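Local coordinates for protein serine hydrolase CCSP0084 (Cycloclasticus sp. P1, PDB 4I3F) that probably hydrolyses ester or carbon-carbon bonds, as a serine hydrolase of the alpha/beta hydrolase fold related to the meta-cleavage product hydrolases of aromatic degradation, at residues K143-L147 / F296-D302; Y65-L70 / N290-K294. All coordinates share one frame; numbering follows the deposited sequence.

Interaction 1: residues K143-L147 / F296-D302; sequences KKAVL and FFDGMFD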
loop_
_atom_site.group_PDB
_atom_site.type_symbol
_atom_site.label_atom_id
_atom_site.label_comp_id
_atom_site.label_asym_id
_atom_site.label_seq_id
_atom_site.Cartn_x
_atom_site.Cartn_y
_atom_site.Cartn_z
ATOM N N LYS A 143 8.464 -10.078 -10.136
ATOM C CA LYS A 143 8.872 -9.696 -11.485
ATOM C C LYS A 143 9.104 -8.189 -11.494
ATOM O O LYS A 143 10.165 -7.723 -11.076
ATOM C CB LYS A 143 7.799 -10.122 -12.501
ATOM C CG LYS A 143 7.738 -11.642 -12.747
ATOM C CD LYS A 143 6.333 -12.125 -13.129
ATOM C CE LYS A 143 5.885 -11.606 -14.495
ATOM N NZ LYS A 143 6.737 -12.146 -15.596
ATOM N N LYS A 144 8.116 -7.418 -11.941
ATOM C CA LYS A 144 8.229 -5.957 -11.882
ATOM C C LYS A 144 7.485 -5.384 -10.692
ATOM O O LYS A 144 6.502 -5.968 -10.228
ATOM C CB LYS A 144 7.664 -5.310 -13.145
ATOM C CG LYS A 144 8.501 -5.476 -14.397
ATOM C CD LYS A 144 7.779 -4.791 -15.549
ATOM C CE LYS A 144 8.737 -4.121 -16.518
ATOM N NZ LYS A 144 9.237 -5.051 -17.566
ATOM N N ALA A 145 7.936 -4.218 -10.232
ATOM C CA ALA A 145 7.332 -3.550 -9.080
ATOM C C ALA A 145 6.966 -2.104 -9.384
ATOM O O ALA A 145 7.733 -1.376 -10.023
ATOM C CB ALA A 145 8.262 -3.615 -7.870
ATOM N N VAL A 146 5.792 -1.694 -8.916
ATOM C CA VAL A 146 5.393 -0.291 -8.932
ATOM C C VAL A 146 5.177 0.156 -7.498
ATOM O O VAL A 146 4.415 -0.473 -6.758
ATOM C CB VAL A 146 4.095 -0.084 -9.724
ATOM C CG1 VAL A 146 3.569 1.355 -9.521
ATOM C CG2 VAL A 146 4.328 -0.351 -11.203
ATOM N N LEU A 147 5.852 1.232 -7.097
ATOM C CA LEU A 147 5.611 1.827 -5.784
ATOM C C LEU A 147 4.827 3.122 -5.965
ATOM O O LEU A 147 4.944 3.793 -7.003
ATOM C CB LEU A 147 6.929 2.116 -5.059
ATOM C CG LEU A 147 7.902 0.941 -4.927
ATOM C CD1 LEU A 147 9.168 1.361 -4.156
ATOM C CD2 LEU A 147 7.225 -0.277 -4.277
ATOM N N PHE A 296 3.536 0.123 -17.856
ATOM C CA PHE A 296 4.817 -0.294 -17.297
ATOM C C PHE A 296 4.895 -1.825 -17.252
ATOM O O PHE A 296 5.870 -2.419 -17.715
ATOM C CB PHE A 296 5.044 0.316 -15.914
ATOM C CG PHE A 296 6.322 -0.140 -15.258
ATOM C CD1 PHE A 296 7.556 0.267 -15.750
ATOM C CD2 PHE A 296 6.291 -0.995 -14.170
ATOM C CE1 PHE A 296 8.735 -0.163 -15.152
ATOM C CE2 PHE A 296 7.465 -1.435 -13.572
ATOM C CZ PHE A 296 8.686 -1.022 -14.059
ATOM N N PHE A 297 3.866 -2.469 -16.710
ATOM C CA PHE A 297 3.851 -3.930 -16.663
ATOM C C PHE A 297 3.798 -4.530 -18.070
ATOM O O PHE A 297 4.315 -5.629 -18.308
ATOM C CB PHE A 297 2.688 -4.445 -15.797
ATOM C CG PHE A 297 2.865 -4.196 -14.312
ATOM C CD1 PHE A 297 4.098 -4.370 -13.695
ATOM C CD2 PHE A 297 1.789 -3.787 -13.534
ATOM C CE1 PHE A 297 4.252 -4.136 -12.324
ATOM C CE2 PHE A 297 1.929 -3.560 -12.170
ATOM C CZ PHE A 297 3.167 -3.739 -11.562
ATOM N N ASP A 298 3.187 -3.807 -19.010
ATOM C CA ASP A 298 3.106 -4.266 -20.392
ATOM C C ASP A 298 4.475 -4.275 -21.063
ATOM O O ASP A 298 4.680 -4.989 -22.037
ATOM C CB ASP A 298 2.167 -3.377 -21.227
ATOM C CG ASP A 298 0.686 -3.620 -20.941
ATOM O OD1 ASP A 298 0.330 -4.577 -20.217
ATOM O OD2 ASP A 298 -0.135 -2.839 -21.473
ATOM N N GLY A 299 5.401 -3.460 -20.564
ATOM C CA GLY A 299 6.738 -3.397 -21.139
ATOM C C GLY A 299 6.963 -2.166 -21.996
ATOM O O GLY A 299 7.970 -2.072 -22.696
ATOM N N MET A 300 6.028 -1.220 -21.956
ATOM C CA MET A 300 6.144 -0.051 -22.819
ATOM C C MET A 300 7.340 0.824 -22.472
ATOM O O MET A 300 7.842 1.569 -23.328
ATOM C CB MET A 300 4.873 0.796 -22.774
ATOM C CG MET A 300 3.609 0.101 -23.257
ATOM S SD MET A 300 3.606 -0.272 -25.023
ATOM C CE MET A 300 4.650 1.033 -25.670
ATOM N N PHE A 301 7.793 0.751 -21.222
ATOM C CA PHE A 301 8.885 1.607 -20.787
ATOM C C PHE A 301 10.145 0.814 -20.497
ATOM O O PHE A 301 11.027 1.295 -19.791
ATOM C CB PHE A 301 8.447 2.442 -19.577
ATOM C CG PHE A 301 7.161 3.192 -19.815
ATOM C CD1 PHE A 301 7.026 4.016 -20.923
ATOM C CD2 PHE A 301 6.075 3.033 -18.963
ATOM C CE1 PHE A 301 5.840 4.693 -21.169
ATOM C CE2 PHE A 301 4.884 3.703 -19.203
ATOM C CZ PHE A 301 4.771 4.536 -20.308
ATOM N N ASP A 302 10.232 -0.383 -21.081
ATOM C CA ASP A 302 11.434 -1.205 -21.012
ATOM C C ASP A 302 12.620 -0.561 -21.709
ATOM O O ASP A 302 12.454 0.292 -22.591
ATOM C CB ASP A 302 11.203 -2.561 -21.684
ATOM C CG ASP A 302 10.274 -3.467 -20.898
ATOM O OD1 ASP A 302 9.849 -3.087 -19.789
ATOM O OD2 ASP A 302 9.988 -4.578 -21.398
HETATM O O HOH W 1 7.029 -6.235 -18.766
#
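Lys144 and Asp302 form the salt bridge of this contact, with NZ of Lys144 3.0 Å from OD1 of Asp302 and arriving on the syn side of that oxygen, 25° out of the carboxylate plane. Water 1 continues the polar chain: it accepts from Lys144 NZ and donates to the carbonyl O of Phe297. A Schellman motif at Gly299 ends helix 286-298, and a type I turn from Gly299 to Asp302 then swings the carboxylate back beside the lysine.

Aromatic contacts come next. Lys144 CE lies over one face of the Phe296 ring, 4.2 Å from its centroid, as a CH-pi contact, and the turn at chi4 (86°) then directs NZ to Asp302. Nearer the strand, Lys144 CB lies in the plane of the Phe297 ring, at its edge, 3.7 Å from CE1.

Purely apolar packing falls to Val146. Its CG2 touches both rings, 3.6 Å from CD2 of Phe296 and 3.6 Å from CZ of Phe297, while Phe297 also stacks on His120 of the neighbouring strand.

Lys144 thus spends its methylenes on the rings and its ammonium on Asp302 and the water; with Asp302 exposed, solvent probably screens these charges in part.

Interaction 2: residues Y65-L70 / N290-K294; sequences YALPFL and NNLTK
Phe69 lays its ring alongside Asn290, and these two residues bury more surface than any others here. The ring and the side-chain amide are nearly parallel, 16° between their planes, as the two side chains run past each other in opposite directions. CD2 of Phe69 rests 3.6 Å from CB of Asn290, and CE2 of the same ring comes to 3.3 Å from the backbone O of Asn290, an oxygen already taken up by the helical bond from Lys294 N.

Phe69 carries CG anti to its own backbone N (chi1 -179°), which sends the ring out across helix 286-298 to Asn291 and Lys294. Its CZ meets OD1 of Asn291 at 3.3 Å, with that amide standing steeply to the ring; ND2 of Asn291 bonds to the carbonyl of Lys287. The side chains of Lys294 and Phe69 cross at about a right angle, with CD of Lys294 3.6 Å from CE2 of Phe69, and the lysine ammonium goes on to a salt bridge with Asp298. With an alanine at Phe69 the ring is gone, and the Lys294 methylenes and Asn290 CB would probably lose their apolar neighbour and a gap open between the helices.

In the alpha/beta hydrolase fold these helices belong to the layer on one side of the central sheet. Helix 66-70 lies in the crossover from strand 46-50 to strand 75-79, and the two short axes pass 10.3 Å apart at -48°.

The Asn290 amide spans the other part of the contact. Its ND2 gives a weak hydrogen bond to Tyr65 O, and its OD1 sits 3.6 Å from CB of Ala66. Farther along, Leu70 turns CD2 to within 3.8 Å of CB of Lys294, while its side chain also touches Ile47 and Leu49 of strand 46-50.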
loop_
_atom_site.group_PDB
_atom_site.type_symbol
_atom_site.label_atom_id
_atom_site.label_comp_id
_atom_site.label_asym_id
_atom_site.label_seq_id
_atom_site.Cartn_x
_atom_site.Cartn_y
_atom_site.Cartn_z
ATOM N N TYR A 65 -10.555 1.132 -8.197
ATOM C CA TYR A 65 -10.529 1.705 -9.540
ATOM C C TYR A 65 -9.494 1.037 -10.434
ATOM O O TYR A 65 -9.675 0.937 -11.654
ATOM C CB TYR A 65 -10.251 3.201 -9.462
ATOM C CG TYR A 65 -11.293 3.923 -8.668
ATOM C CD1 TYR A 65 -11.015 4.402 -7.398
ATOM C CD2 TYR A 65 -12.576 4.082 -9.169
ATOM C CE1 TYR A 65 -11.979 5.053 -6.658
ATOM C CE2 TYR A 65 -13.544 4.728 -8.440
ATOM C CZ TYR A 65 -13.243 5.211 -7.186
ATOM O OH TYR A 65 -14.217 5.857 -6.464
ATOM N N ALA A 66 -8.407 0.597 -9.823
ATOM C CA ALA A 66 -7.310 -0.026 -10.547
ATOM C C ALA A 66 -7.638 -1.460 -10.945
ATOM O O ALA A 66 -7.252 -1.907 -12.023
ATOM C CB ALA A 66 -6.060 -0.003 -9.702
ATOM N N LEU A 67 -8.351 -2.171 -10.072
ATOM C CA LEU A 67 -8.656 -3.589 -10.293
ATOM C C LEU A 67 -9.393 -3.892 -11.602
ATOM O O LEU A 67 -8.930 -4.735 -12.369
ATOM C CB LEU A 67 -9.411 -4.200 -9.101
ATOM C CG LEU A 67 -8.659 -4.434 -7.796
ATOM C CD1 LEU A 67 -9.605 -5.010 -6.767
ATOM C CD2 LEU A 67 -7.473 -5.351 -7.993
ATOM N N PRO A 68 -10.534 -3.220 -11.865
ATOM C CA PRO A 68 -11.250 -3.540 -13.107
ATOM C C PRO A 68 -10.420 -3.223 -14.333
ATOM O O PRO A 68 -10.505 -3.941 -15.331
ATOM C CB PRO A 68 -12.463 -2.598 -13.075
ATOM C CG PRO A 68 -12.642 -2.240 -11.660
ATOM C CD PRO A 68 -11.255 -2.190 -11.089
ATOM N N PHE A 69 -9.629 -2.157 -14.257
ATOM C CA PHE A 69 -8.822 -1.747 -15.393
ATOM C C PHE A 69 -7.721 -2.760 -15.670
ATOM O O PHE A 69 -7.570 -3.225 -16.804
ATOM C CB PHE A 69 -8.213 -0.364 -15.150
ATOM C CG PHE A 69 -7.379 0.130 -16.294
ATOM C CD1 PHE A 69 -7.977 0.626 -17.442
ATOM C CD2 PHE A 69 -5.996 0.084 -16.231
ATOM C CE1 PHE A 69 -7.211 1.073 -18.503
ATOM C CE2 PHE A 69 -5.229 0.532 -17.289
ATOM C CZ PHE A 69 -5.832 1.030 -18.419
ATOM N N LEU A 70 -6.954 -3.095 -14.636
ATOM C CA LEU A 70 -5.828 -4.014 -14.787
ATOM C C LEU A 70 -6.302 -5.432 -15.103
ATOM O O LEU A 70 -5.626 -6.180 -15.813
ATOM C CB LEU A 70 -4.946 -3.999 -13.545
ATOM C CG LEU A 70 -4.213 -2.687 -13.265
ATOM C CD1 LEU A 70 -3.628 -2.710 -11.865
ATOM C CD2 LEU A 70 -3.107 -2.482 -14.277
ATOM N N ASN A 290 -3.545 4.468 -13.604
ATOM C CA ASN A 290 -3.931 3.157 -14.124
ATOM C C ASN A 290 -3.199 2.850 -15.423
ATOM O O ASN A 290 -2.625 1.772 -15.607
ATOM C CB ASN A 290 -5.446 3.101 -14.347
ATOM C CG ASN A 290 -6.219 2.924 -13.056
ATOM O OD1 ASN A 290 -5.632 2.784 -11.983
ATOM N ND2 ASN A 290 -7.540 2.945 -13.152
ATOM N N ASN A 291 -3.206 3.814 -16.332
ATOM C CA ASN A 291 -2.478 3.630 -17.580
ATOM C C ASN A 291 -0.962 3.551 -17.423
ATOM O O ASN A 291 -0.336 2.683 -18.028
ATOM C CB ASN A 291 -2.909 4.661 -18.620
ATOM C CG ASN A 291 -4.274 4.334 -19.212
ATOM O OD1 ASN A 291 -4.398 3.453 -20.058
ATOM N ND2 ASN A 291 -5.298 5.029 -18.760
ATOM N N LEU A 292 -0.360 4.423 -16.612
ATOM C CA LEU A 292 1.093 4.355 -16.400
ATOM C C LEU A 292 1.506 3.001 -15.837
ATOM O O LEU A 292 2.477 2.390 -16.300
ATOM C CB LEU A 292 1.567 5.484 -15.475
ATOM C CG LEU A 292 3.076 5.587 -15.314
ATOM C CD1 LEU A 292 3.711 6.060 -16.615
ATOM C CD2 LEU A 292 3.407 6.539 -14.179
ATOM N N THR A 293 0.745 2.533 -14.852
ATOM C CA THR A 293 1.003 1.251 -14.199
ATOM C C THR A 293 0.863 0.089 -15.173
ATOM O O THR A 293 1.758 -0.766 -15.258
ATOM C CB THR A 293 0.066 1.080 -12.988
ATOM O OG1 THR A 293 0.368 2.100 -12.024
ATOM C CG2 THR A 293 0.228 -0.301 -12.339
ATOM N N LYS A 294 -0.247 0.057 -15.908
ATOM C CA LYS A 294 -0.484 -1.001 -16.878
ATOM C C LYS A 294 0.584 -1.029 -17.961
ATOM O O LYS A 294 1.152 -2.084 -18.262
ATOM C CB LYS A 294 -1.863 -0.854 -17.523
ATOM C CG LYS A 294 -2.161 -1.959 -18.528
ATOM C CD LYS A 294 -3.356 -1.627 -19.420
ATOM C CE LYS A 294 -3.631 -2.731 -20.434
ATOM N NZ LYS A 294 -2.747 -2.673 -21.631
#

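How the interactions relate
Going from the N terminus, the chain passes 65-70 first, then strand segment 143-147, and reaches both partners late, 290-294 before 296-302. Interaction 2 therefore closes a loop with 219 residues between its segments and interaction 1 one of 148. Their segments alternate, so the loops cross without nesting. Helix 286-298 is common to both: its middle packs on helix 66-70, while its end and the turn beyond meet strand 142-148, one of the central parallel strands. The contact centres lie about 12 Å apart, and the two contacts meet where Phe301 CE2 packs 3.7 Å from Leu292 CD1. Together they join the C-terminal helix to an early helix and the sheet.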